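Side-chain contact in esterase LipW (Mycobacterium marinum, PDB 3QH4), which is an esterase of the alpha/beta hydrolase fold that probably hydrolyses ester bonds with a serine nucleophile: residues V73-Y78 with L143-G148. Residues are numbered along the deposited sequence; the frame is centred on the assembly and turned at random.
Sequences VPVRIY and LTWVVG
Val75 and Ile77 on an edge-proximal beta strand meet Trp145 on the last turns of a helix packed against the sheet, with the two backbones well apart: the closest CA atoms, those of Ile77 and Val146, are 10.3 Å from each other. The space between them is spanned by the indole from the helix and by the two aliphatic side chains from the strand. The CG of Trp145 lies anti to the backbone N (chi1 175°), which carries the ring away from the helix towards the strand, and the six-membered half arrives first. There CH2 of Trp145 comes to 4.0 Å from CD1 of Ile77, the methyl sitting at the ring edge and close to the ring plane. Ile77 and Trp145 approach from opposite directions, and the isoleucine reaches the indole because CG1 stands beside its backbone N (chi1 -52°) and the chain then runs extended to CD1 (chi2 171°). Val75, two residues earlier and on the same side of the strand, adds a looser contact, its CG2 lying 4.3 Å from CZ3 of Trp145 in an oblique position. The interface is thus small and wholly apolar, burying 89 Å² in all, and consists of van der Waals contact between two aliphatic methyls and the neighbouring CZ3 and CH2 of the six-membered ring. Alternation along the strand turns Arg76 and Tyr78 to the other side of the sheet, where Tyr78 packs on helix 105-115 and Arg76 forms salt bridges with Asp62 and Asp102. Strand 72-79 lies between strands 59-66 and 118-122, antiparallel to both, and Trp145 also touches Val65 of the outermost strand 59-66. The contact thus joins the C-terminal end of helix 134-148 to the antiparallel border of the mixed sheet, as part of the helical layer that flanks the sheet in an alpha/beta hydrolase.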
# COMPACT_ATOMS: atom_id res chain seq x y z
N VAL A 73 -15.78 -1.20 -9.74
CA VAL A 73 -14.67 -1.40 -8.84
C VAL A 73 -15.26 -1.07 -7.46
O VAL A 73 -15.69 0.06 -7.26
CB VAL A 73 -13.52 -0.42 -9.20
CG1 VAL A 73 -12.41 -0.49 -8.14
CG2 VAL A 73 -12.98 -0.74 -10.63
N PRO A 74 -15.33 -2.05 -6.53
CA PRO A 74 -15.81 -1.74 -5.18
C PRO A 74 -14.82 -0.85 -4.44
O PRO A 74 -13.61 -0.90 -4.71
CB PRO A 74 -15.89 -3.09 -4.48
CG PRO A 74 -15.92 -4.11 -5.62
CD PRO A 74 -15.05 -3.48 -6.70
N VAL A 75 -15.35 -0.02 -3.57
CA VAL A 75 -14.55 0.86 -2.73
C VAL A 75 -15.09 0.82 -1.31
O VAL A 75 -16.26 0.49 -1.08
CB VAL A 75 -14.51 2.33 -3.25
CG1 VAL A 75 -13.73 2.43 -4.59
CG2 VAL A 75 -15.93 2.93 -3.36
N ARG A 76 -14.21 1.14 -0.36
CA ARG A 76 -14.65 1.38 1.01
C ARG A 76 -14.28 2.82 1.36
O ARG A 76 -13.14 3.23 1.20
CB ARG A 76 -14.01 0.40 1.99
CG ARG A 76 -14.47 0.63 3.45
CD ARG A 76 -14.21 -0.59 4.32
NE ARG A 76 -15.01 -1.74 3.89
CZ ARG A 76 -14.76 -3.00 4.23
NH1 ARG A 76 -13.72 -3.31 5.02
NH2 ARG A 76 -15.57 -3.97 3.78
N ILE A 77 -15.27 3.56 1.84
CA ILE A 77 -15.04 4.97 2.12
C ILE A 77 -15.03 5.19 3.63
O ILE A 77 -16.01 4.83 4.32
CB ILE A 77 -16.08 5.87 1.43
CG1 ILE A 77 -16.15 5.54 -0.07
CG2 ILE A 77 -15.72 7.36 1.61
CD1 ILE A 77 -17.31 6.22 -0.79
N TYR A 78 -13.95 5.80 4.11
CA TYR A 78 -13.76 6.09 5.54
C TYR A 78 -13.86 7.59 5.71
O TYR A 78 -13.22 8.33 4.96
CB TYR A 78 -12.37 5.61 5.99
CG TYR A 78 -12.09 4.14 5.77
CD1 TYR A 78 -11.76 3.66 4.49
CD2 TYR A 78 -12.11 3.25 6.83
CE1 TYR A 78 -11.48 2.32 4.30
CE2 TYR A 78 -11.83 1.92 6.66
CZ TYR A 78 -11.51 1.46 5.39
OH TYR A 78 -11.23 0.15 5.22
N LEU A 143 -9.76 6.99 -8.54
CA LEU A 143 -9.29 8.36 -8.34
C LEU A 143 -10.10 9.38 -9.19
O LEU A 143 -10.48 10.44 -8.68
CB LEU A 143 -7.79 8.49 -8.66
CG LEU A 143 -7.23 9.90 -8.36
CD1 LEU A 143 -5.83 9.71 -7.79
CD2 LEU A 143 -7.22 10.74 -9.61
N THR A 144 -10.37 9.05 -10.45
CA THR A 144 -11.18 9.93 -11.33
C THR A 144 -12.58 10.15 -10.75
O THR A 144 -13.11 11.27 -10.78
CB THR A 144 -11.25 9.33 -12.77
OG1 THR A 144 -9.92 9.26 -13.29
CG2 THR A 144 -12.12 10.22 -13.71
N TRP A 145 -13.16 9.08 -10.21
CA TRP A 145 -14.49 9.11 -9.63
C TRP A 145 -14.53 9.96 -8.35
O TRP A 145 -15.48 10.73 -8.13
CB TRP A 145 -14.92 7.67 -9.36
CG TRP A 145 -16.21 7.46 -8.66
CD1 TRP A 145 -17.45 7.33 -9.24
CD2 TRP A 145 -16.41 7.26 -7.25
NE1 TRP A 145 -18.40 7.08 -8.28
CE2 TRP A 145 -17.79 7.02 -7.05
CE3 TRP A 145 -15.55 7.23 -6.14
CZ2 TRP A 145 -18.34 6.78 -5.79
CZ3 TRP A 145 -16.08 6.99 -4.90
CH2 TRP A 145 -17.47 6.76 -4.73
N VAL A 146 -13.48 9.85 -7.53
CA VAL A 146 -13.36 10.65 -6.32
C VAL A 146 -13.37 12.13 -6.66
O VAL A 146 -14.09 12.91 -6.04
CB VAL A 146 -12.06 10.26 -5.54
CG1 VAL A 146 -11.68 11.29 -4.51
CG2 VAL A 146 -12.25 8.87 -4.93
N VAL A 147 -12.61 12.51 -7.68
CA VAL A 147 -12.50 13.91 -8.03
C VAL A 147 -13.78 14.36 -8.76
O VAL A 147 -14.34 15.41 -8.43
CB VAL A 147 -11.24 14.15 -8.89
CG1 VAL A 147 -11.22 15.58 -9.47
CG2 VAL A 147 -9.97 13.88 -8.06
N GLY A 148 -14.28 13.53 -9.68
CA GLY A 148 -15.44 13.93 -10.50
C GLY A 148 -16.69 14.08 -9.65
O GLY A 148 -17.60 14.87 -9.98